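Side-chain contact in uncharacterized protein (Aeropyrum pernix, PDB 3P1Z), which is uncharacterized but belongs to the tRNA-intron endonuclease family, and so may bind nucleic acid and cleave introns from precursor tRNA: residues 30-35 with 53-58. Sequence-based numbering, arbitrary orientation.
Sequences GSYCRN and AYQASR
Y32 on helix 30-38 reaches Q55 on helix 49-57, a helix-to-helix contact inside the SEN2-like N-terminal domain of a tRNA-intron endonuclease relative. The backbones stay well apart, 10.5 Å between Y32 CA and Q55 CA, and the two side chains bridge the gap from opposite directions. Along Q55, CB lies 3.2 Å from Y32 OH, and CG still keeps beside that hydroxyl. At chi2 (-81°) the chain bends, which folds the amide back so that CD also sits against Y32 OH. OE1 then comes to the edge of the tyrosine ring, in its plane, and accepts a weak hydrogen bond from Y32 OH at 3.0 Å; amide and ring planes stand 82° apart. NE2 is more distant, 4.0 Å from Y32 CE1. Around this buried pair, M60 touches both side chains, while K12 and A13 pack on Y32. At Q55 an alanine would probably leave the buried Y32 hydroxyl without this acceptor and open a gap between the helices. The same OE1 takes a second weak bond from its own segment, R58 NH1 at 3.3 Å, with an N-H...O angle of 135°.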
loop_
_atom_site.group_PDB
_atom_site.type_symbol
_atom_site.label_atom_id
_atom_site.label_comp_id
_atom_site.label_asym_id
_atom_site.label_seq_id
_atom_site.Cartn_x
_atom_site.Cartn_y
_atom_site.Cartn_z
ATOM N N GLY A 30 -16.531 -1.317 -48.695
ATOM C CA GLY A 30 -15.249 -0.972 -49.270
ATOM C C GLY A 30 -14.504 0.024 -48.408
ATOM O O GLY A 30 -13.321 -0.162 -48.128
ATOM N N SER A 31 -15.192 1.081 -47.982
ATOM C CA SER A 31 -14.538 2.153 -47.235
ATOM C C SER A 31 -13.857 1.595 -45.996
ATOM O O SER A 31 -12.796 2.066 -45.579
ATOM C CB SER A 31 -15.542 3.239 -46.838
ATOM O OG SER A 31 -16.652 2.686 -46.144
ATOM N N TYR A 32 -14.487 0.580 -45.418
ATOM C CA TYR A 32 -13.998 -0.064 -44.205
ATOM C C TYR A 32 -12.650 -0.732 -44.467
ATOM O O TYR A 32 -11.669 -0.468 -43.768
ATOM C CB TYR A 32 -15.040 -1.066 -43.711
ATOM C CG TYR A 32 -14.614 -1.988 -42.591
ATOM C CD1 TYR A 32 -14.668 -1.579 -41.259
ATOM C CD2 TYR A 32 -14.208 -3.287 -42.863
ATOM C CE1 TYR A 32 -14.301 -2.435 -40.235
ATOM C CE2 TYR A 32 -13.845 -4.153 -41.848
ATOM C CZ TYR A 32 -13.890 -3.722 -40.536
ATOM O OH TYR A 32 -13.527 -4.589 -39.531
ATOM N N CYS A 33 -12.596 -1.579 -45.486
ATOM C CA CYS A 33 -11.327 -2.171 -45.895
ATOM C C CYS A 33 -10.299 -1.121 -46.314
ATOM O O CYS A 33 -9.161 -1.136 -45.842
ATOM C CB CYS A 33 -11.526 -3.181 -47.016
ATOM S SG CYS A 33 -11.876 -4.813 -46.385
ATOM N N ARG A 34 -10.696 -0.212 -47.198
ATOM C CA ARG A 34 -9.814 0.878 -47.595
ATOM C C ARG A 34 -9.251 1.591 -46.370
ATOM O O ARG A 34 -8.086 1.983 -46.364
ATOM C CB ARG A 34 -10.539 1.868 -48.510
ATOM C CG ARG A 34 -10.595 1.434 -49.976
ATOM C CD ARG A 34 -10.974 2.596 -50.899
ATOM N NE ARG A 34 -12.259 3.175 -50.525
ATOM C CZ ARG A 34 -13.428 2.579 -50.740
ATOM N NH1 ARG A 34 -13.468 1.385 -51.327
ATOM N NH2 ARG A 34 -14.553 3.172 -50.362
ATOM N N ASN A 35 -10.081 1.757 -45.341
ATOM C CA ASN A 35 -9.624 2.342 -44.082
ATOM C C ASN A 35 -8.529 1.478 -43.481
ATOM O O ASN A 35 -7.438 1.964 -43.168
ATOM C CB ASN A 35 -10.774 2.490 -43.074
ATOM C CG ASN A 35 -10.416 3.397 -41.900
ATOM O OD1 ASN A 35 -9.817 4.459 -42.080
ATOM N ND2 ASN A 35 -10.794 2.985 -40.693
ATOM N N ALA A 53 -8.563 -9.264 -33.846
ATOM C CA ALA A 53 -9.328 -9.549 -32.646
ATOM C C ALA A 53 -10.224 -8.351 -32.357
ATOM O O ALA A 53 -11.364 -8.521 -31.927
ATOM C CB ALA A 53 -8.412 -9.829 -31.467
ATOM N N TYR A 54 -9.713 -7.145 -32.610
ATOM C CA TYR A 54 -10.466 -5.933 -32.303
ATOM C C TYR A 54 -11.699 -5.839 -33.158
ATOM O O TYR A 54 -12.817 -5.789 -32.646
ATOM C CB TYR A 54 -9.644 -4.671 -32.535
ATOM C CG TYR A 54 -10.468 -3.407 -32.374
ATOM C CD1 TYR A 54 -11.386 -3.291 -31.343
ATOM C CD2 TYR A 54 -10.323 -2.330 -33.244
ATOM C CE1 TYR A 54 -12.135 -2.146 -31.182
ATOM C CE2 TYR A 54 -11.067 -1.181 -33.086
ATOM C CZ TYR A 54 -11.968 -1.091 -32.050
ATOM O OH TYR A 54 -12.720 0.058 -31.881
ATOM N N GLN A 55 -11.486 -5.794 -34.470
ATOM C CA GLN A 55 -12.587 -5.592 -35.401
ATOM C C GLN A 55 -13.629 -6.718 -35.242
ATOM O O GLN A 55 -14.812 -6.514 -35.490
ATOM C CB GLN A 55 -12.071 -5.416 -36.839
ATOM C CG GLN A 55 -11.218 -4.143 -37.046
ATOM C CD GLN A 55 -12.051 -2.870 -37.239
ATOM O OE1 GLN A 55 -13.267 -2.876 -37.065
ATOM N NE2 GLN A 55 -11.396 -1.784 -37.611
ATOM N N ALA A 56 -13.193 -7.889 -34.782
ATOM C CA ALA A 56 -14.136 -8.911 -34.345
ATOM C C ALA A 56 -15.053 -8.365 -33.236
ATOM O O ALA A 56 -16.273 -8.316 -33.400
ATOM C CB ALA A 56 -13.397 -10.168 -33.883
ATOM N N SER A 57 -14.451 -7.922 -32.133
ATOM C CA SER A 57 -15.175 -7.438 -30.947
ATOM C C SER A 57 -16.063 -6.196 -31.146
ATOM O O SER A 57 -16.773 -5.780 -30.226
ATOM C CB SER A 57 -14.189 -7.180 -29.795
ATOM O OG SER A 57 -13.616 -5.882 -29.865
ATOM N N ARG A 58 -15.999 -5.586 -32.322
ATOM C CA ARG A 58 -16.937 -4.520 -32.661
ATOM C C ARG A 58 -18.065 -5.131 -33.484
ATOM O O ARG A 58 -19.097 -4.502 -33.712
ATOM C CB ARG A 58 -16.251 -3.388 -33.431
ATOM C CG ARG A 58 -15.495 -2.391 -32.553
ATOM C CD ARG A 58 -14.659 -1.432 -33.393
ATOM N NE ARG A 58 -15.371 -0.203 -33.745
ATOM C CZ ARG A 58 -15.746 0.120 -34.980
ATOM N NH1 ARG A 58 -15.481 -0.697 -35.995
ATOM N NH2 ARG A 58 -16.393 1.260 -35.198
#